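PDB 2NYI: unknown protein from Galdieria sulphuraria, which is of unknown function but carries tandem ACT domains, a fold that in many other proteins binds amino acids or related small regulatory ligands. Local coordinates for residues Q4-V10 against Q73-A79; L96-D102 against F136-G142. All coordinates share one frame; numbering follows the deposited sequence. Where two conformers were deposited one is given.

Contact 1. Residues Q4-V10 against Q73-A79; sequences QSFVVSV and QISTRRA
Val7 and Arg77 face each other across the first and last strands of the N-terminal ACT domain, a ferredoxin-like beta-alpha-beta-beta-alpha-beta fold in which strand 73-78, beside strand 4-13, is an outer strand of the sheet within this chain. They are an antiparallel hydrogen-bonded pair, with Val7 N reaching Arg77 O at 2.8 Å, and their side chains run alongside each other in the same direction. Arg77 sets off with CG between its own backbone N and carbonyl carbon (chi1 63°) and then runs extended, which brings the guanidinium back over the valine: Val7 CG2 sits against one face of it, off-centre, 3.9 Å from Arg77 NH2. The charged end continues into the second subunit, where NE forms a salt bridge with Asp44 and NH2 hydrogen-bonds to Gly42 O of that subunit. Ser9 OG, on the same face of the sheet, also binds Asp44 of that subunit, so this side of the strand pair is part of the dimer interface.

The other face is turned to the helices of the domain. Val8 and Thr76 run alongside each other there, Val8 CG2 lying 3.9 Å from Thr76 OG1, a hydroxyl held by Gln62. Farther along, Val10 packs on Ile74. Near the start of strand 4-13, one of the two deposited conformers of Arg78 bends so that CD lies over one face of the Phe6 ring while NH2 approaches Gln4 OE1, a placement that remains tentative. On the Val7 side, a water donates to Val7 O (2.9 Å) and accepts from Ser75 OG (3.0 Å).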
loop_
_atom_site.group_PDB
_atom_site.type_symbol
_atom_site.label_atom_id
_atom_site.label_comp_id
_atom_site.label_asym_id
_atom_site.label_seq_id
_atom_site.Cartn_x
_atom_site.Cartn_y
_atom_site.Cartn_z
ATOM N N GLN A 4 -17.275 7.088 16.164
ATOM C CA GLN A 4 -15.864 7.347 16.418
ATOM C C GLN A 4 -15.054 6.710 15.302
ATOM O O GLN A 4 -15.485 5.712 14.732
ATOM C CB GLN A 4 -15.435 6.743 17.751
ATOM C CG GLN A 4 -16.292 7.159 18.944
ATOM C CD GLN A 4 -16.126 8.615 19.341
ATOM O OE1 GLN A 4 -15.154 9.270 18.967
ATOM N NE2 GLN A 4 -17.079 9.123 20.120
ATOM N N SER A 5 -13.888 7.283 15.016
ATOM C CA SER A 5 -12.987 6.750 13.978
ATOM C C SER A 5 -11.777 6.015 14.568
ATOM O O SER A 5 -11.176 6.469 15.548
ATOM C CB SER A 5 -12.517 7.873 13.054
ATOM O OG SER A 5 -11.580 7.367 12.098
ATOM N N PHE A 6 -11.420 4.882 13.961
ATOM C CA PHE A 6 -10.313 4.061 14.436
ATOM C C PHE A 6 -9.395 3.765 13.253
ATOM O O PHE A 6 -9.856 3.702 12.108
ATOM C CB PHE A 6 -10.831 2.741 15.032
ATOM C CG PHE A 6 -11.734 2.936 16.219
ATOM C CD1 PHE A 6 -11.212 3.008 17.494
ATOM C CD2 PHE A 6 -13.114 3.112 16.036
ATOM C CE1 PHE A 6 -12.065 3.222 18.610
ATOM C CE2 PHE A 6 -13.963 3.325 17.136
ATOM C CZ PHE A 6 -13.437 3.370 18.413
ATOM N N VAL A 7 -8.102 3.612 13.529
ATOM C CA VAL A 7 -7.119 3.234 12.514
ATOM C C VAL A 7 -6.701 1.809 12.810
ATOM O O VAL A 7 -6.295 1.480 13.932
ATOM C CB VAL A 7 -5.874 4.153 12.502
ATOM C CG1 VAL A 7 -5.063 3.921 11.230
ATOM C CG2 VAL A 7 -6.300 5.623 12.605
ATOM N N VAL A 8 -6.846 0.965 11.797
ATOM C CA VAL A 8 -6.570 -0.454 11.890
ATOM C C VAL A 8 -5.460 -0.805 10.894
ATOM O O VAL A 8 -5.518 -0.381 9.734
ATOM C CB VAL A 8 -7.861 -1.275 11.538
ATOM C CG1 VAL A 8 -7.571 -2.774 11.489
ATOM C CG2 VAL A 8 -8.969 -0.966 12.532
ATOM N N SER A 9 -4.452 -1.535 11.365
ATOM C CA SER A 9 -3.389 -2.077 10.508
ATOM C C SER A 9 -3.447 -3.593 10.550
ATOM O O SER A 9 -3.615 -4.180 11.627
ATOM C CB SER A 9 -2.010 -1.615 11.010
ATOM O OG SER A 9 -1.775 -0.253 10.663
ATOM N N VAL A 10 -3.303 -4.223 9.385
ATOM C CA VAL A 10 -3.333 -5.681 9.265
ATOM C C VAL A 10 -2.121 -6.070 8.424
ATOM O O VAL A 10 -1.888 -5.486 7.346
ATOM C CB VAL A 10 -4.628 -6.155 8.542
ATOM C CG1 VAL A 10 -4.647 -7.703 8.331
ATOM C CG2 VAL A 10 -5.883 -5.680 9.276
ATOM N N GLN A 73 -1.195 -10.119 12.003
ATOM C CA GLN A 73 -0.761 -9.083 12.928
ATOM C C GLN A 73 -1.719 -7.904 12.748
ATOM O O GLN A 73 -1.732 -7.265 11.685
ATOM C CB GLN A 73 0.676 -8.684 12.563
ATOM C CG GLN A 73 1.230 -7.433 13.215
ATOM C CD GLN A 73 2.631 -7.092 12.682
ATOM O OE1 GLN A 73 3.601 -7.775 13.023
ATOM N NE2 GLN A 73 2.735 -6.039 11.839
ATOM N N ILE A 74 -2.508 -7.622 13.790
ATOM C CA ILE A 74 -3.596 -6.648 13.720
ATOM C C ILE A 74 -3.471 -5.661 14.882
ATOM O O ILE A 74 -3.234 -6.076 16.025
ATOM C CB ILE A 74 -4.984 -7.338 13.805
ATOM C CG1 ILE A 74 -5.197 -8.305 12.632
ATOM C CG2 ILE A 74 -6.142 -6.300 13.857
ATOM C CD1 ILE A 74 -6.305 -9.308 12.891
ATOM N N SER A 75 -3.652 -4.375 14.596
ATOM C CA SER A 75 -3.717 -3.370 15.675
ATOM C C SER A 75 -4.852 -2.403 15.386
ATOM O O SER A 75 -5.197 -2.177 14.226
ATOM C CB SER A 75 -2.384 -2.632 15.851
ATOM O OG SER A 75 -2.085 -1.825 14.721
ATOM N N THR A 76 -5.451 -1.877 16.452
ATOM C CA THR A 76 -6.564 -0.947 16.350
ATOM C C THR A 76 -6.275 0.158 17.368
ATOM O O THR A 76 -5.973 -0.145 18.526
ATOM C CB THR A 76 -7.925 -1.647 16.726
ATOM O OG1 THR A 76 -8.158 -2.774 15.872
ATOM C CG2 THR A 76 -9.112 -0.682 16.587
ATOM N N ARG A 77 -6.388 1.417 16.952
ATOM C CA ARG A 77 -6.248 2.545 17.871
ATOM C C ARG A 77 -7.229 3.624 17.463
ATOM O O ARG A 77 -7.691 3.641 16.318
ATOM C CB ARG A 77 -4.832 3.118 17.860
ATOM C CG ARG A 77 -4.401 3.700 16.525
ATOM C CD ARG A 77 -3.062 4.395 16.599
ATOM N NE ARG A 77 -2.657 4.877 15.279
ATOM C CZ ARG A 77 -2.981 6.070 14.768
ATOM N NH1 ARG A 77 -3.718 6.947 15.451
ATOM N NH2 ARG A 77 -2.554 6.398 13.562
ATOM N N ARG A 78 -7.571 4.504 18.405
ATOM C CA ARG A 78 -8.411 5.654 18.098
ATOM C C ARG A 78 -7.703 6.474 17.022
ATOM O O ARG A 78 -6.460 6.535 16.985
ATOM C CB ARG A 78 -8.652 6.513 19.354
ATOM C CG ARG A 78 -10.127 6.781 19.730
ATOM C CD ARG A 78 -11.104 6.452 18.613
ATOM N NE ARG A 78 -12.151 7.449 18.392
ATOM C CZ ARG A 78 -11.984 8.587 17.719
ATOM N NH1 ARG A 78 -10.802 8.913 17.223
ATOM N NH2 ARG A 78 -13.005 9.418 17.555
ATOM N N ALA A 79 -8.488 7.081 16.136
ATOM C CA ALA A 79 -7.960 7.989 15.124
ATOM C C ALA A 79 -7.338 9.209 15.792
ATOM O O ALA A 79 -7.801 9.655 16.848
ATOM C CB ALA A 79 -9.051 8.423 14.159
HETATM O O HOH W 1 -3.495 0.806 14.348
#

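Contact 2. Residues L96-D102 against F136-G142; sequences LYVEGPD and FTLFRMG
Asp102 N donates to Thr137 O at 2.7 Å, and Phe139 N to Gly100 O at 2.8 Å; with the return bond from Gly100 N these hold the chain to strand 137-148 even as it turns a corner at Gly100. Val98 and Met141 form the next hydrogen-bonded pair, exchanging two backbone bonds. On the face that carries Glu99 and Arg140, the two side chains lie alongside each other and make a long salt bridge, Glu99 OE2 to Arg140 NE 3.4 Å, with the carboxylate at the guanidinium edge and the two planes 52° apart. Arg140 has a second acidic partner, Glu127, through NH1.

The apolar packing is mainly on the opposite face, with Val98, Phe139 and selenomethionine Met141: Val98 CG1 meets the edge of the Phe139 ring, in its plane, 3.8 Å from CE2. Met141 is extended to SE and bends only at its last torsion (chi3 148°), which delivers CE to Leu96 CD2 at 3.6 Å. Beyond the corner, Pro101 CB meets CE1 of Phe136, the residue just before strand 137-148, at 3.8 Å.

The pair occupies the middle of the second four-stranded ACT-type sheet, between strands 120-130 and 169-174. Helix 106-116 packs on its buried face, with Leu114 on Leu96, Val107 on Phe139 and Val110 on Met141.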
loop_
_atom_site.group_PDB
_atom_site.type_symbol
_atom_site.label_atom_id
_atom_site.label_comp_id
_atom_site.label_asym_id
_atom_site.label_seq_id
_atom_site.Cartn_x
_atom_site.Cartn_y
_atom_site.Cartn_z
ATOM N N LEU A 96 6.245 12.328 -7.603
ATOM C CA LEU A 96 7.670 12.153 -7.823
ATOM C C LEU A 96 7.876 10.891 -8.647
ATOM O O LEU A 96 7.298 9.829 -8.343
ATOM C CB LEU A 96 8.393 12.074 -6.467
ATOM C CG LEU A 96 9.866 11.629 -6.416
ATOM C CD1 LEU A 96 10.778 12.708 -6.986
ATOM C CD2 LEU A 96 10.250 11.367 -4.990
ATOM N N TYR A 97 8.691 10.995 -9.693
ATOM C CA TYR A 97 8.972 9.838 -10.547
ATOM C C TYR A 97 10.474 9.755 -10.768
ATOM O O TYR A 97 11.125 10.781 -10.989
ATOM C CB TYR A 97 8.269 9.954 -11.905
ATOM C CG TYR A 97 6.792 10.255 -11.832
ATOM C CD1 TYR A 97 5.856 9.234 -11.621
ATOM C CD2 TYR A 97 6.323 11.563 -11.973
ATOM C CE1 TYR A 97 4.489 9.513 -11.553
ATOM C CE2 TYR A 97 4.964 11.852 -11.911
ATOM C CZ TYR A 97 4.054 10.825 -11.699
ATOM O OH TYR A 97 2.708 11.123 -11.637
ATOM N N VAL A 98 11.019 8.548 -10.651
ATOM C CA VAL A 98 12.452 8.319 -10.847
ATOM C C VAL A 98 12.599 7.136 -11.797
ATOM O O VAL A 98 11.927 6.113 -11.622
ATOM C CB VAL A 98 13.169 7.977 -9.501
ATOM C CG1 VAL A 98 14.677 7.771 -9.704
ATOM C CG2 VAL A 98 12.872 9.039 -8.412
ATOM N N GLU A 99 13.467 7.261 -12.798
ATOM C CA GLU A 99 13.743 6.123 -13.675
ATOM C C GLU A 99 15.190 6.170 -14.149
ATOM O O GLU A 99 15.686 7.234 -14.530
ATOM C CB GLU A 99 12.778 6.131 -14.866
ATOM C CG GLU A 99 12.946 4.955 -15.822
ATOM C CD GLU A 99 11.884 4.920 -16.902
ATOM O OE1 GLU A 99 12.259 4.762 -18.083
ATOM O OE2 GLU A 99 10.680 5.043 -16.575
ATOM N N GLY A 100 15.859 5.020 -14.108
ATOM C CA GLY A 100 17.190 4.873 -14.688
ATOM C C GLY A 100 17.785 3.514 -14.364
ATOM O O GLY A 100 17.072 2.632 -13.906
ATOM N N PRO A 101 19.110 3.348 -14.575
ATOM C CA PRO A 101 19.749 2.075 -14.224
ATOM C C PRO A 101 19.573 1.834 -12.728
ATOM O O PRO A 101 19.667 2.779 -11.946
ATOM C CB PRO A 101 21.234 2.327 -14.517
ATOM C CG PRO A 101 21.266 3.494 -15.431
ATOM C CD PRO A 101 20.069 4.331 -15.103
ATOM N N ASP A 102 19.294 0.591 -12.349
ATOM C CA ASP A 102 19.264 0.215 -10.940
ATOM C C ASP A 102 20.678 0.219 -10.349
ATOM O O ASP A 102 21.657 -0.065 -11.045
ATOM C CB ASP A 102 18.605 -1.138 -10.744
ATOM C CG ASP A 102 18.367 -1.464 -9.276
ATOM O OD1 ASP A 102 17.937 -0.569 -8.518
ATOM O OD2 ASP A 102 18.600 -2.616 -8.879
ATOM N N PHE A 136 22.069 -5.088 -17.230
ATOM C CA PHE A 136 21.219 -3.918 -17.073
ATOM C C PHE A 136 19.876 -4.251 -16.429
ATOM O O PHE A 136 19.154 -5.161 -16.859
ATOM C CB PHE A 136 21.014 -3.128 -18.383
ATOM C CG PHE A 136 20.348 -1.782 -18.166
ATOM C CD1 PHE A 136 21.114 -0.607 -18.079
ATOM C CD2 PHE A 136 18.962 -1.691 -18.033
ATOM C CE1 PHE A 136 20.510 0.618 -17.872
ATOM C CE2 PHE A 136 18.340 -0.445 -17.809
ATOM C CZ PHE A 136 19.121 0.706 -17.730
ATOM N N THR A 137 19.569 -3.497 -15.382
ATOM C CA THR A 137 18.294 -3.621 -14.687
ATOM C C THR A 137 17.737 -2.217 -14.557
ATOM O O THR A 137 18.437 -1.304 -14.096
ATOM C CB THR A 137 18.450 -4.306 -13.311
ATOM O OG1 THR A 137 18.817 -5.679 -13.506
ATOM C CG2 THR A 137 17.131 -4.281 -12.530
ATOM N N LEU A 138 16.506 -2.035 -15.029
ATOM C CA LEU A 138 15.847 -0.734 -14.957
ATOM C C LEU A 138 15.187 -0.597 -13.591
ATOM O O LEU A 138 14.628 -1.558 -13.073
ATOM C CB LEU A 138 14.816 -0.569 -16.071
ATOM C CG LEU A 138 14.178 0.835 -16.171
ATOM C CD1 LEU A 138 15.188 1.899 -16.653
ATOM C CD2 LEU A 138 12.929 0.835 -17.056
ATOM N N PHE A 139 15.311 0.596 -13.019
ATOM C CA PHE A 139 14.694 0.937 -11.748
ATOM C C PHE A 139 13.635 1.984 -12.039
ATOM O O PHE A 139 13.896 2.937 -12.768
ATOM C CB PHE A 139 15.745 1.488 -10.783
ATOM C CG PHE A 139 15.158 2.161 -9.559
ATOM C CD1 PHE A 139 14.769 1.404 -8.451
ATOM C CD2 PHE A 139 14.995 3.552 -9.528
ATOM C CE1 PHE A 139 14.210 2.030 -7.300
ATOM C CE2 PHE A 139 14.468 4.187 -8.402
ATOM C CZ PHE A 139 14.069 3.421 -7.282
ATOM N N ARG A 140 12.435 1.803 -11.477
ATOM C CA ARG A 140 11.392 2.823 -11.568
ATOM C C ARG A 140 10.827 3.090 -10.188
ATOM O O ARG A 140 10.614 2.152 -9.422
ATOM C CB ARG A 140 10.259 2.357 -12.478
ATOM C CG ARG A 140 10.594 2.370 -13.974
ATOM C CD ARG A 140 9.314 2.558 -14.775
ATOM N NE ARG A 140 9.399 1.977 -16.112
ATOM C CZ ARG A 140 8.664 0.952 -16.540
ATOM N NH1 ARG A 140 7.767 0.379 -15.741
ATOM N NH2 ARG A 140 8.825 0.500 -17.775
HETATM N N MSE A 141 10.605 4.364 -9.877
HETATM C CA MSE A 141 9.973 4.734 -8.614
HETATM C C MSE A 141 8.862 5.727 -8.873
HETATM O O MSE A 141 9.024 6.669 -9.634
HETATM C CB MSE A 141 10.996 5.323 -7.654
HETATM C CG MSE A 141 10.372 5.932 -6.432
HETATM SE SE MSE A 141 11.744 6.564 -5.225
HETATM C CE MSE A 141 10.859 7.840 -4.606
ATOM N N GLY A 142 7.715 5.505 -8.254
ATOM C CA GLY A 142 6.623 6.468 -8.342
ATOM C C GLY A 142 6.160 6.756 -6.933
ATOM O O GLY A 142 5.950 5.833 -6.137
HETATM O O HOH W 2 21.803 -1.716 -13.907
#

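How the contacts relate
From the N terminus, the chain enters contact 1 at once, runs through helix 18-28, the hairpin of strands 32-41 and 44-53 and helix 59-68, and returns as 73-79 to close that 62-residue loop. It then crosses to strand 91-99, where contact 2 opens, and comes back through helix 106-116 and strand 120-130 to close at 136-142. The contacts are therefore in series, neither nested nor crossed, one in each four-stranded sheet. Contact 1 joins the first strand to an outer strand of the sheet within this chain; contact 2 joins two inner strands. Their centres lie 34 Å apart, on opposite sides of the chain's centre, and nearest atoms are about 19 Å apart.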